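Local coordinates for actin depolymerization factor 2 (Plasmodium berghei, PDB 2XFA), which binds actin and probably regulates filament turnover in the malaria parasite, at residues 70-75 and 104-109; 74-79 and 90-95. One frame throughout, in Å; residues are numbered along the deposited sequence.

Both contacts start from the strand 73-81 of the ADF/cofilin fold and share Tyr74 and Ile75. Following the chain, the loop after helix 56-65 leads through residues 70-72 into this strand, which turns back as strand 89-97. Contact 2 pairs these two neighbouring inner strands of the mixed sheet as a beta hairpin. The chain then passes into helix 104-118, whose first turns return to residues 70-75 in contact 1. Contact 2 is therefore nested inside the larger loop that contact 1 closes. With their centres about 18 Å apart, the contacts tie the beginning of the strand to the N-terminal end of the helix and the strand itself to its hairpin partner.

Contact 1: residues 70-75 and 104-109; sequences TECRYI and PKEKML
Glu106 reaches from the first turn of helix 104-118 to the backbone just ahead of strand 73-81, and its carboxylate makes the one hydrogen bond between the segments. Cys72 N donates to Glu106 OE2 at 2.7 Å, with an N-H...O angle of 151° and the donor nearly in line with the C-O bond of the carboxylate. Glu106 CG lies opposite the backbone N (chi1 -164°) and the chain stays extended beyond it, which carries the carboxylate across the gap to the loop. Glu106 OE2 also lies 3.4 Å from Glu71 CA and 3.6 Å from Cys72 CB, so carbon atoms of the loop lie close to the accepting oxygen.

Nonpolar contact is modest and centres on the sulfur. Cys72 SG sits 4.1 Å from both CA and CG of Lys107, meeting the base of that side chain. Beyond CG the lysine bends at its last two torsions, and its ammonium group is hydrogen-bonded to Ser98 OG and Pro99 O.

Charged groups within residues 70-75 brace the receiving loop. Arg73 NH1 donates to Cys72 O at 2.9 Å, with the acceptor close to the guanidinium plane, while Arg73 NH2 forms a salt bridge to Glu71 OE1 at 3.2 Å. Farther along the strand, Tyr74 sends its hydroxyl to Tyr110 O on the same helix.

The contact holds the N-terminal end of helix 104-118, probably the long actin-binding helix of the ADF/cofilin fold, against the start of an inner strand. Both backbone polar groups of Cys72 are engaged by side chains. Arg73 shares its charge with Asp45, a salt-bridge partner of NE; though NH1 does not touch Glu106, it probably helps to offset the carboxylates of Glu71 and Glu106.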
# COMPACT_ATOMS: atom_id res chain seq x y z
N THR A 70 -13.94 -4.95 4.53
CA THR A 70 -14.92 -5.14 3.47
C THR A 70 -14.53 -4.39 2.20
O THR A 70 -15.32 -4.30 1.27
CB THR A 70 -16.28 -4.57 3.87
OG1 THR A 70 -16.10 -3.18 4.16
CG2 THR A 70 -16.86 -5.30 5.09
N GLU A 71 -13.33 -3.81 2.17
CA GLU A 71 -12.86 -3.17 0.95
C GLU A 71 -11.37 -3.30 0.64
O GLU A 71 -10.53 -3.14 1.52
CB GLU A 71 -13.27 -1.71 0.89
CG GLU A 71 -12.88 -0.86 2.04
CD GLU A 71 -13.64 0.44 2.01
OE1 GLU A 71 -14.20 0.76 0.93
OE2 GLU A 71 -13.70 1.14 3.05
N CYS A 72 -11.08 -3.57 -0.63
CA CYS A 72 -9.70 -3.64 -1.12
C CYS A 72 -9.02 -2.28 -1.25
O CYS A 72 -9.65 -1.28 -1.59
CB CYS A 72 -9.69 -4.36 -2.46
SG CYS A 72 -10.38 -6.00 -2.39
N ARG A 73 -7.72 -2.26 -0.96
CA ARG A 73 -6.89 -1.08 -1.16
C ARG A 73 -5.49 -1.44 -1.70
O ARG A 73 -5.02 -2.54 -1.51
CB ARG A 73 -6.71 -0.29 0.14
CG ARG A 73 -8.00 0.41 0.65
CD ARG A 73 -8.56 1.36 -0.41
NE ARG A 73 -9.64 2.22 0.09
CZ ARG A 73 -10.92 2.01 -0.15
NH1 ARG A 73 -11.29 0.95 -0.86
NH2 ARG A 73 -11.85 2.84 0.34
N TYR A 74 -4.83 -0.49 -2.36
CA TYR A 74 -3.40 -0.61 -2.60
C TYR A 74 -2.74 0.37 -1.66
O TYR A 74 -3.17 1.51 -1.52
CB TYR A 74 -3.03 -0.19 -4.03
CG TYR A 74 -3.80 -0.90 -5.10
CD1 TYR A 74 -3.73 -2.27 -5.21
CD2 TYR A 74 -4.59 -0.20 -5.98
CE1 TYR A 74 -4.41 -2.93 -6.22
CE2 TYR A 74 -5.28 -0.85 -6.98
CZ TYR A 74 -5.18 -2.22 -7.09
OH TYR A 74 -5.85 -2.87 -8.08
N ILE A 75 -1.69 -0.07 -0.99
CA ILE A 75 -0.96 0.83 -0.13
C ILE A 75 0.51 0.88 -0.57
O ILE A 75 1.13 -0.16 -0.80
CB ILE A 75 -1.06 0.36 1.34
CG1 ILE A 75 -2.53 0.18 1.76
CG2 ILE A 75 -0.34 1.31 2.27
CD1 ILE A 75 -2.91 -1.27 1.95
N PRO A 104 -16.88 -9.98 -4.46
CA PRO A 104 -16.06 -10.59 -5.51
C PRO A 104 -15.83 -9.64 -6.68
O PRO A 104 -14.70 -9.55 -7.17
CB PRO A 104 -16.89 -11.78 -5.99
CG PRO A 104 -17.92 -12.00 -4.92
CD PRO A 104 -18.18 -10.66 -4.31
N LYS A 105 -16.88 -8.95 -7.09
CA LYS A 105 -16.79 -7.95 -8.16
C LYS A 105 -15.59 -7.02 -7.93
O LYS A 105 -14.91 -6.61 -8.88
CB LYS A 105 -18.08 -7.13 -8.19
CG LYS A 105 -19.29 -7.81 -7.53
CD LYS A 105 -19.87 -8.91 -8.42
CE LYS A 105 -19.08 -10.22 -8.34
NZ LYS A 105 -19.01 -10.97 -9.63
N GLU A 106 -15.32 -6.73 -6.67
CA GLU A 106 -14.26 -5.82 -6.25
C GLU A 106 -12.94 -6.57 -6.11
O GLU A 106 -11.91 -6.14 -6.65
CB GLU A 106 -14.65 -5.16 -4.92
CG GLU A 106 -13.84 -3.92 -4.55
CD GLU A 106 -14.05 -3.46 -3.11
OE1 GLU A 106 -15.22 -3.42 -2.63
OE2 GLU A 106 -13.04 -3.14 -2.45
N LYS A 107 -12.94 -7.69 -5.40
CA LYS A 107 -11.73 -8.50 -5.32
C LYS A 107 -11.09 -8.74 -6.70
O LYS A 107 -9.92 -8.45 -6.90
CB LYS A 107 -12.00 -9.84 -4.61
CG LYS A 107 -11.83 -9.77 -3.11
CD LYS A 107 -12.21 -11.08 -2.44
CE LYS A 107 -10.98 -11.80 -1.90
NZ LYS A 107 -10.16 -10.96 -0.97
N MET A 108 -11.86 -9.27 -7.64
CA MET A 108 -11.30 -9.55 -8.97
C MET A 108 -10.79 -8.29 -9.66
O MET A 108 -9.68 -8.28 -10.16
CB MET A 108 -12.30 -10.32 -9.83
CG MET A 108 -12.53 -11.75 -9.33
SD MET A 108 -13.66 -12.75 -10.33
CE MET A 108 -12.58 -13.40 -11.61
N LEU A 109 -11.57 -7.22 -9.65
CA LEU A 109 -11.15 -5.96 -10.26
C LEU A 109 -9.85 -5.41 -9.67
O LEU A 109 -8.97 -4.96 -10.41
CB LEU A 109 -12.25 -4.92 -10.13
CG LEU A 109 -12.05 -3.78 -11.13
CD1 LEU A 109 -12.62 -4.18 -12.50
CD2 LEU A 109 -12.70 -2.50 -10.63

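Contact 2: residues 74-79 and 90-95; sequences YIIADM and DRIYFI
Ile75 pairs with Ile95, Ala77 with Tyr93 and Met79 with Arg91 as hydrogen-bonded pairs of an antiparallel hairpin, each joined by two backbone bonds, with the strand axes 159° apart. Ile75 N lies 2.7 Å from Ile95 O. The longest of the six bonds, from Ala77 N to Tyr93 O, measures 3.1 Å.

On the face carrying Ile76, Asp78, Ile92 and Phe94, the two branches of Ile76 divide their work: CG1, set beside the backbone N (chi1 -61°), lies 3.7 Å from Phe94 CD1, which leaves Ile76 CG2 turned to Ile92 CG2 at 3.8 Å. Tyr74 runs alongside Phe94, their ring planes inclined by 31°, and helix 104-118 covers both through Leu117. Asp78 and Asp90 cross nearly at a right angle, with Asp78 OD2 4.0 Å from Asp90 OD1.

On the other face Met79 CG approaches Tyr93 CD2 at 3.5 Å, and Ile75 CD1 meets Ile95 CG2 at 4.0 Å. Helix 56-65 packs here against Ile75, Ala77 and Met79.

The hairpin's apolar side chains thus lie under helix 56-65 on one face and, at the Tyr74 and Phe94 end, under helix 104-118 on the other. Toward the turn, buried Asp78 and the poorly ordered Asp90 may raise each other's proton affinity.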
# COMPACT_ATOMS: atom_id res chain seq x y z
N TYR A 74 -4.83 -0.49 -2.36
CA TYR A 74 -3.40 -0.61 -2.60
C TYR A 74 -2.74 0.37 -1.66
O TYR A 74 -3.17 1.51 -1.52
CB TYR A 74 -3.03 -0.19 -4.03
CG TYR A 74 -3.80 -0.90 -5.10
CD1 TYR A 74 -3.73 -2.27 -5.21
CD2 TYR A 74 -4.59 -0.20 -5.98
CE1 TYR A 74 -4.41 -2.93 -6.22
CE2 TYR A 74 -5.28 -0.85 -6.98
CZ TYR A 74 -5.18 -2.22 -7.09
OH TYR A 74 -5.85 -2.87 -8.08
N ILE A 75 -1.69 -0.07 -0.99
CA ILE A 75 -0.96 0.83 -0.13
C ILE A 75 0.51 0.88 -0.57
O ILE A 75 1.13 -0.16 -0.80
CB ILE A 75 -1.06 0.36 1.34
CG1 ILE A 75 -2.53 0.18 1.76
CG2 ILE A 75 -0.34 1.31 2.27
CD1 ILE A 75 -2.91 -1.27 1.95
N ILE A 76 1.04 2.08 -0.70
CA ILE A 76 2.47 2.27 -0.81
C ILE A 76 2.97 2.91 0.49
O ILE A 76 2.46 3.95 0.90
CB ILE A 76 2.83 3.12 -2.04
CG1 ILE A 76 2.37 2.41 -3.32
CG2 ILE A 76 4.35 3.34 -2.11
CD1 ILE A 76 2.55 3.23 -4.56
N ALA A 77 3.99 2.31 1.11
CA ALA A 77 4.53 2.77 2.37
C ALA A 77 6.05 2.81 2.34
O ALA A 77 6.69 1.86 1.91
CB ALA A 77 4.10 1.85 3.48
N ASP A 78 6.62 3.90 2.83
CA ASP A 78 8.07 4.02 3.02
C ASP A 78 8.42 3.51 4.42
O ASP A 78 8.32 4.25 5.39
CB ASP A 78 8.48 5.48 2.87
CG ASP A 78 9.90 5.64 2.37
OD1 ASP A 78 10.57 4.63 2.07
OD2 ASP A 78 10.34 6.81 2.27
N MET A 79 8.80 2.24 4.51
CA MET A 79 9.01 1.59 5.80
C MET A 79 10.42 1.80 6.33
O MET A 79 11.40 1.53 5.64
CB MET A 79 8.76 0.09 5.66
CG MET A 79 7.35 -0.24 5.21
SD MET A 79 6.17 0.44 6.39
CE MET A 79 4.79 -0.67 6.13
N ASP A 90 15.21 3.32 4.64
CA ASP A 90 13.83 3.37 4.16
C ASP A 90 13.62 2.49 2.93
O ASP A 90 14.31 2.65 1.92
CB ASP A 90 13.45 4.80 3.79
CG ASP A 90 13.34 5.71 5.00
OD1 ASP A 90 13.39 6.95 4.82
OD2 ASP A 90 13.22 5.18 6.14
N ARG A 91 12.65 1.57 3.02
CA ARG A 91 12.32 0.65 1.91
C ARG A 91 10.89 0.88 1.47
O ARG A 91 9.99 1.04 2.29
CB ARG A 91 12.46 -0.81 2.34
CG ARG A 91 13.89 -1.26 2.75
CD ARG A 91 14.93 -0.41 2.06
NE ARG A 91 16.21 -1.10 1.91
CZ ARG A 91 17.30 -0.54 1.40
NH1 ARG A 91 17.26 0.73 1.00
NH2 ARG A 91 18.42 -1.23 1.29
N ILE A 92 10.65 0.85 0.16
CA ILE A 92 9.30 1.08 -0.33
C ILE A 92 8.57 -0.23 -0.49
O ILE A 92 8.99 -1.09 -1.25
CB ILE A 92 9.30 1.83 -1.66
CG1 ILE A 92 9.90 3.23 -1.48
CG2 ILE A 92 7.87 1.96 -2.17
CD1 ILE A 92 10.23 3.89 -2.80
N TYR A 93 7.49 -0.40 0.27
CA TYR A 93 6.67 -1.61 0.16
C TYR A 93 5.40 -1.27 -0.60
O TYR A 93 4.85 -0.20 -0.41
CB TYR A 93 6.31 -2.14 1.55
CG TYR A 93 7.43 -2.92 2.17
CD1 TYR A 93 7.41 -4.31 2.20
CD2 TYR A 93 8.54 -2.27 2.68
CE1 TYR A 93 8.46 -5.04 2.76
CE2 TYR A 93 9.60 -2.98 3.23
CZ TYR A 93 9.56 -4.36 3.27
OH TYR A 93 10.62 -5.05 3.83
N PHE A 94 4.93 -2.19 -1.42
CA PHE A 94 3.65 -2.04 -2.07
C PHE A 94 2.76 -3.14 -1.49
O PHE A 94 3.16 -4.30 -1.46
CB PHE A 94 3.78 -2.22 -3.58
CG PHE A 94 2.48 -2.12 -4.31
CD1 PHE A 94 2.08 -0.92 -4.86
CD2 PHE A 94 1.64 -3.22 -4.42
CE1 PHE A 94 0.87 -0.81 -5.55
CE2 PHE A 94 0.42 -3.13 -5.10
CZ PHE A 94 0.03 -1.92 -5.66
N ILE A 95 1.57 -2.79 -1.01
CA ILE A 95 0.75 -3.78 -0.33
C ILE A 95 -0.61 -3.80 -0.98
O ILE A 95 -1.24 -2.76 -1.15
CB ILE A 95 0.57 -3.42 1.15
CG1 ILE A 95 1.94 -3.34 1.83
CG2 ILE A 95 -0.37 -4.42 1.86
CD1 ILE A 95 1.93 -2.49 3.10